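Local coordinates for glycoprotein (Chandipura virus, PDB 5MDM) that probably attaches the virus to host receptors and, triggered by endosomal acidity, drives fusion of the viral and endosomal membranes, at residues 4-16 and 360-374. Numbering follows the deposited sequence.
Sequences IAFPENTKLDWKP and IWTQWFKYGDMEIGP
Thr10 and Trp361 bring their CA atoms within 3.8 Å where the loop between strands 2-7 and 15-16 passes the loop leading into the β-hairpin 365-372, whose type II' turn runs from Tyr367 to Met370. The contact brings together two antiparallel sheets of this class III fusion glycoprotein, one holding strands 2-7, 15-16 and 325-338, the other the hairpin. Thr10 O accepts a nearly straight bond from Thr362 N (3.1 Å, 174° at the hydrogen) and a weak one from Gln363 N, while also lying over one face of the Trp361 indole, toward its rim. Pro374 CD lies over the opposite face, also toward the rim, so the indole is held between a carbonyl oxygen and a proline. CG anti to the backbone N (chi1 -172°) carries the Trp361 indole toward segment 4-16, its six-membered end meeting Leu12 CG at the edge and Trp14 CZ2 obliquely. The Phe6 ring lies against Trp361 CB and Pro374, its CZ 3.6 Å from Pro374 CG, with Ile360 CD1 over one face and Pro7 CD over the other. Trp14 offers its own face to the edge of Phe365 in a T-shaped pair, the planes at 84° and Phe365 CZ 3.3 Å from Trp14 CD1; Thr320 and Ile322 of strand 316-322 also pack on this indole. Gln363, extended beyond CG, uses both ends of its amide on one residue, much as the backbone of a residue in a hydrogen-bonded antiparallel pair would: NE2 donates to Leu12 O in the carbonyl plane (3.2 Å), and OE1 receives Leu12 N at 2.7 Å.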
loop_
_atom_site.group_PDB
_atom_site.type_symbol
_atom_site.label_atom_id
_atom_site.label_comp_id
_atom_site.label_asym_id
_atom_site.label_seq_id
_atom_site.Cartn_x
_atom_site.Cartn_y
_atom_site.Cartn_z
ATOM N N ILE A 4 6.802 5.744 21.937
ATOM C CA ILE A 4 6.498 4.658 22.849
ATOM C C ILE A 4 5.697 5.240 23.989
ATOM O O ILE A 4 5.695 6.456 24.200
ATOM C CB ILE A 4 7.771 4.035 23.449
ATOM C CG1 ILE A 4 8.613 5.110 24.139
ATOM C CG2 ILE A 4 8.582 3.307 22.386
ATOM C CD1 ILE A 4 9.775 4.555 24.916
ATOM N N ALA A 5 5.004 4.372 24.714
ATOM C CA ALA A 5 4.394 4.768 25.972
ATOM C C ALA A 5 5.307 4.224 27.052
ATOM O O ALA A 5 5.618 3.033 27.065
ATOM C CB ALA A 5 2.995 4.203 26.102
ATOM N N PHE A 6 5.747 5.102 27.943
ATOM C CA PHE A 6 6.792 4.753 28.891
ATOM C C PHE A 6 6.517 5.416 30.236
ATOM O O PHE A 6 5.945 6.500 30.279
ATOM C CB PHE A 6 8.134 5.221 28.329
ATOM C CG PHE A 6 9.321 4.588 28.981
ATOM C CD1 PHE A 6 10.048 5.269 29.941
ATOM C CD2 PHE A 6 9.709 3.306 28.634
ATOM C CE1 PHE A 6 11.141 4.681 30.542
ATOM C CE2 PHE A 6 10.797 2.713 29.229
ATOM C CZ PHE A 6 11.516 3.400 30.187
ATOM N N PRO A 7 6.907 4.765 31.343
ATOM C CA PRO A 7 6.735 5.414 32.648
ATOM C C PRO A 7 7.434 6.775 32.693
ATOM O O PRO A 7 8.568 6.901 32.229
ATOM C CB PRO A 7 7.387 4.426 33.629
ATOM C CG PRO A 7 8.217 3.514 32.780
ATOM C CD PRO A 7 7.487 3.421 31.476
ATOM N N GLU A 8 6.749 7.783 33.225
ATOM C CA GLU A 8 7.260 9.151 33.205
ATOM C C GLU A 8 8.537 9.328 34.025
ATOM O O GLU A 8 9.514 9.898 33.544
ATOM C CB GLU A 8 6.182 10.140 33.658
ATOM C CG GLU A 8 5.489 9.769 34.951
ATOM C CD GLU A 8 4.346 10.704 35.287
ATOM O OE1 GLU A 8 4.039 11.602 34.469
ATOM O OE2 GLU A 8 3.755 10.540 36.375
ATOM N N ASN A 9 8.532 8.824 35.255
ATOM C CA ASN A 9 9.695 8.942 36.128
ATOM C C ASN A 9 10.814 7.984 35.728
ATOM O O ASN A 9 10.562 6.906 35.193
ATOM C CB ASN A 9 9.301 8.724 37.592
ATOM C CG ASN A 9 8.039 9.479 37.974
ATOM O OD1 ASN A 9 6.945 8.911 37.985
ATOM N ND2 ASN A 9 8.183 10.765 38.278
ATOM N N THR A 10 12.050 8.393 35.992
ATOM C CA THR A 10 13.220 7.602 35.637
ATOM C C THR A 10 13.474 6.532 36.689
ATOM O O THR A 10 14.283 5.626 36.490
ATOM C CB THR A 10 14.468 8.491 35.513
ATOM O OG1 THR A 10 14.833 8.995 36.804
ATOM C CG2 THR A 10 14.194 9.659 34.587
ATOM N N LYS A 11 12.780 6.657 37.818
ATOM C CA LYS A 11 12.853 5.681 38.897
ATOM C C LYS A 11 11.448 5.399 39.411
ATOM O O LYS A 11 10.612 6.303 39.488
ATOM C CB LYS A 11 13.732 6.193 40.046
ATOM C CG LYS A 11 15.195 6.418 39.683
ATOM C CD LYS A 11 15.982 6.957 40.867
ATOM C CE LYS A 11 15.991 5.968 42.028
ATOM N NZ LYS A 11 16.832 6.427 43.178
ATOM N N LEU A 12 11.189 4.143 39.758
ATOM C CA LEU A 12 9.901 3.759 40.317
ATOM C C LEU A 12 10.089 2.954 41.599
ATOM O O LEU A 12 11.123 2.316 41.796
ATOM C CB LEU A 12 9.092 2.949 39.302
ATOM C CG LEU A 12 8.648 3.675 38.032
ATOM C CD1 LEU A 12 7.927 2.716 37.100
ATOM C CD2 LEU A 12 7.765 4.867 38.373
ATOM N N ASP A 13 9.087 2.992 42.470
ATOM C CA ASP A 13 9.103 2.182 43.679
ATOM C C ASP A 13 8.603 0.774 43.358
ATOM O O ASP A 13 7.402 0.559 43.164
ATOM C CB ASP A 13 8.241 2.824 44.767
ATOM C CG ASP A 13 8.348 2.101 46.094
ATOM O OD1 ASP A 13 9.446 1.595 46.411
ATOM O OD2 ASP A 13 7.333 2.036 46.820
ATOM N N TRP A 14 9.532 -0.176 43.295
ATOM C CA TRP A 14 9.205 -1.552 42.931
ATOM C C TRP A 14 8.817 -2.411 44.133
ATOM O O TRP A 14 9.355 -2.251 45.231
ATOM C CB TRP A 14 10.369 -2.207 42.179
ATOM C CG TRP A 14 10.713 -1.533 40.882
ATOM C CD1 TRP A 14 11.658 -0.571 40.689
ATOM C CD2 TRP A 14 10.110 -1.769 39.598
ATOM N NE1 TRP A 14 11.685 -0.193 39.366
ATOM C CE2 TRP A 14 10.745 -0.912 38.677
ATOM C CE3 TRP A 14 9.096 -2.620 39.140
ATOM C CZ2 TRP A 14 10.400 -0.881 37.326
ATOM C CZ3 TRP A 14 8.754 -2.586 37.800
ATOM C CH2 TRP A 14 9.406 -1.725 36.909
ATOM N N LYS A 15 7.871 -3.317 43.911
ATOM C CA LYS A 15 7.449 -4.285 44.915
ATOM C C LYS A 15 7.260 -5.624 44.217
ATOM O O LYS A 15 6.880 -5.664 43.046
ATOM C CB LYS A 15 6.139 -3.847 45.575
ATOM C CG LYS A 15 6.228 -2.545 46.361
ATOM C CD LYS A 15 4.912 -1.778 46.311
ATOM C CE LYS A 15 3.742 -2.636 46.774
ATOM N NZ LYS A 15 2.441 -1.925 46.622
ATOM N N PRO A 16 7.538 -6.728 44.923
ATOM C CA PRO A 16 7.401 -8.061 44.324
ATOM C C PRO A 16 5.953 -8.409 43.988
ATOM O O PRO A 16 5.053 -8.167 44.795
ATOM C CB PRO A 16 7.926 -8.991 45.421
ATOM C CG PRO A 16 8.796 -8.128 46.265
ATOM C CD PRO A 16 8.139 -6.787 46.263
ATOM N N ILE A 360 15.020 9.196 30.516
ATOM C CA ILE A 360 13.685 8.628 30.669
ATOM C C ILE A 360 13.656 7.478 31.670
ATOM O O ILE A 360 12.630 7.226 32.303
ATOM C CB ILE A 360 13.108 8.173 29.316
ATOM C CG1 ILE A 360 13.892 6.983 28.759
ATOM C CG2 ILE A 360 13.131 9.322 28.327
ATOM C CD1 ILE A 360 13.414 6.526 27.395
ATOM N N TRP A 361 14.786 6.789 31.813
ATOM C CA TRP A 361 14.932 5.739 32.817
ATOM C C TRP A 361 16.393 5.559 33.223
ATOM O O TRP A 361 17.279 5.498 32.369
ATOM C CB TRP A 361 14.365 4.411 32.312
ATOM C CG TRP A 361 14.323 3.372 33.385
ATOM C CD1 TRP A 361 15.216 2.361 33.587
ATOM C CD2 TRP A 361 13.345 3.261 34.423
ATOM N NE1 TRP A 361 14.849 1.620 34.684
ATOM C CE2 TRP A 361 13.705 2.154 35.217
ATOM C CE3 TRP A 361 12.200 3.989 34.758
ATOM C CZ2 TRP A 361 12.955 1.755 36.323
ATOM C CZ3 TRP A 361 11.458 3.593 35.856
ATOM C CH2 TRP A 361 11.838 2.487 36.625
ATOM N N THR A 362 16.637 5.460 34.526
ATOM C CA THR A 362 18.002 5.377 35.033
ATOM C C THR A 362 18.164 4.369 36.168
ATOM O O THR A 362 19.254 4.219 36.721
ATOM C CB THR A 362 18.481 6.738 35.536
ATOM O OG1 THR A 362 19.821 6.615 36.026
ATOM C CG2 THR A 362 17.587 7.225 36.663
ATOM N N GLN A 363 17.079 3.682 36.513
ATOM C CA GLN A 363 17.085 2.715 37.609
ATOM C C GLN A 363 17.235 1.291 37.074
ATOM O O GLN A 363 16.257 0.557 36.946
ATOM C CB GLN A 363 15.794 2.850 38.420
ATOM C CG GLN A 363 15.693 1.952 39.638
ATOM C CD GLN A 363 14.297 1.950 40.222
ATOM O OE1 GLN A 363 13.383 2.573 39.681
ATOM N NE2 GLN A 363 14.121 1.246 41.332
ATOM N N TRP A 364 18.468 0.905 36.763
ATOM C CA TRP A 364 18.730 -0.377 36.108
ATOM C C TRP A 364 18.984 -1.519 37.090
ATOM O O TRP A 364 19.680 -1.348 38.090
ATOM C CB TRP A 364 19.908 -0.232 35.145
ATOM C CG TRP A 364 19.711 0.875 34.171
ATOM C CD1 TRP A 364 20.156 2.159 34.285
ATOM C CD2 TRP A 364 18.992 0.805 32.939
ATOM N NE1 TRP A 364 19.766 2.893 33.191
ATOM C CE2 TRP A 364 19.048 2.082 32.350
ATOM C CE3 TRP A 364 18.306 -0.216 32.275
ATOM C CZ2 TRP A 364 18.446 2.367 31.128
ATOM C CZ3 TRP A 364 17.712 0.066 31.061
ATOM C CH2 TRP A 364 17.783 1.347 30.500
ATOM N N PHE A 365 18.419 -2.686 36.793
ATOM C CA PHE A 365 18.560 -3.844 37.668
ATOM C C PHE A 365 19.463 -4.910 37.066
ATOM O O PHE A 365 19.494 -5.097 35.854
ATOM C CB PHE A 365 17.193 -4.445 38.002
ATOM C CG PHE A 365 16.319 -3.538 38.814
ATOM C CD1 PHE A 365 16.580 -3.325 40.157
ATOM C CD2 PHE A 365 15.235 -2.897 38.237
ATOM C CE1 PHE A 365 15.782 -2.489 40.912
ATOM C CE2 PHE A 365 14.429 -2.060 38.988
ATOM C CZ PHE A 365 14.706 -1.855 40.328
ATOM N N LYS A 366 20.198 -5.604 37.930
ATOM C CA LYS A 366 21.080 -6.681 37.503
ATOM C C LYS A 366 20.260 -7.818 36.903
ATOM O O LYS A 366 19.507 -8.488 37.607
ATOM C CB LYS A 366 21.899 -7.188 38.691
ATOM C CG LYS A 366 22.975 -8.201 38.332
ATOM C CD LYS A 366 24.080 -7.566 37.504
ATOM C CE LYS A 366 25.233 -8.534 37.289
ATOM N NZ LYS A 366 25.822 -8.998 38.574
ATOM N N TYR A 367 20.401 -8.020 35.597
ATOM C CA TYR A 367 19.664 -9.067 34.896
ATOM C C TYR A 367 20.626 -9.950 34.110
ATOM O O TYR A 367 20.786 -9.794 32.898
ATOM C CB TYR A 367 18.619 -8.448 33.967
ATOM C CG TYR A 367 17.799 -9.448 33.179
ATOM C CD1 TYR A 367 16.798 -10.192 33.792
ATOM C CD2 TYR A 367 18.013 -9.632 31.819
ATOM C CE1 TYR A 367 16.047 -11.103 33.074
ATOM C CE2 TYR A 367 17.269 -10.539 31.093
ATOM C CZ TYR A 367 16.289 -11.272 31.724
ATOM O OH TYR A 367 15.548 -12.175 30.998
ATOM N N GLY A 368 21.273 -10.874 34.815
ATOM C CA GLY A 368 22.296 -11.711 34.215
ATOM C C GLY A 368 23.561 -10.920 33.946
ATOM O O GLY A 368 24.115 -10.291 34.849
ATOM N N ASP A 369 24.013 -10.946 32.697
ATOM C CA ASP A 369 25.214 -10.223 32.291
ATOM C C ASP A 369 24.930 -8.740 32.047
ATOM O O ASP A 369 25.839 -7.909 32.073
ATOM C CB ASP A 369 25.803 -10.854 31.026
ATOM C CG ASP A 369 24.781 -10.986 29.909
ATOM O OD1 ASP A 369 23.625 -11.361 30.198
ATOM O OD2 ASP A 369 25.132 -10.709 28.743
ATOM N N MET A 370 23.660 -8.419 31.813
ATOM C CA MET A 370 23.258 -7.063 31.451
ATOM C C MET A 370 22.253 -6.473 32.435
ATOM O O MET A 370 21.757 -7.164 33.322
ATOM C CB MET A 370 22.671 -7.054 30.038
ATOM C CG MET A 370 21.626 -8.128 29.807
ATOM S SD MET A 370 21.317 -8.414 28.057
ATOM C CE MET A 370 22.956 -8.891 27.513
ATOM N N GLU A 371 21.965 -5.186 32.275
ATOM C CA GLU A 371 20.975 -4.522 33.113
ATOM C C GLU A 371 19.618 -4.444 32.410
ATOM O O GLU A 371 19.544 -4.275 31.190
ATOM C CB GLU A 371 21.450 -3.124 33.524
ATOM C CG GLU A 371 22.629 -3.106 34.495
ATOM C CD GLU A 371 23.977 -2.992 33.799
ATOM O OE1 GLU A 371 24.669 -1.973 34.009
ATOM O OE2 GLU A 371 24.347 -3.919 33.048
ATOM N N ILE A 372 18.548 -4.575 33.184
ATOM C CA ILE A 372 17.199 -4.518 32.641
ATOM C C ILE A 372 16.378 -3.448 33.355
ATOM O O ILE A 372 16.639 -3.115 34.518
ATOM C CB ILE A 372 16.484 -5.887 32.740
ATOM C CG1 ILE A 372 15.444 -6.042 31.634
ATOM C CG2 ILE A 372 15.857 -6.083 34.115
ATOM C CD1 ILE A 372 14.740 -7.378 31.659
ATOM N N GLY A 373 15.395 -2.906 32.644
ATOM C CA GLY A 373 14.534 -1.871 33.185
ATOM C C GLY A 373 13.074 -2.273 33.151
ATOM O O GLY A 373 12.752 -3.459 33.216
ATOM N N PRO A 374 12.176 -1.284 33.043
ATOM C CA PRO A 374 10.738 -1.560 33.042
ATOM C C PRO A 374 10.294 -2.207 31.736
ATOM O O PRO A 374 10.717 -1.774 30.665
ATOM C CB PRO A 374 10.119 -0.168 33.188
ATOM C CG PRO A 374 11.120 0.748 32.586
ATOM C CD PRO A 374 12.467 0.149 32.870
#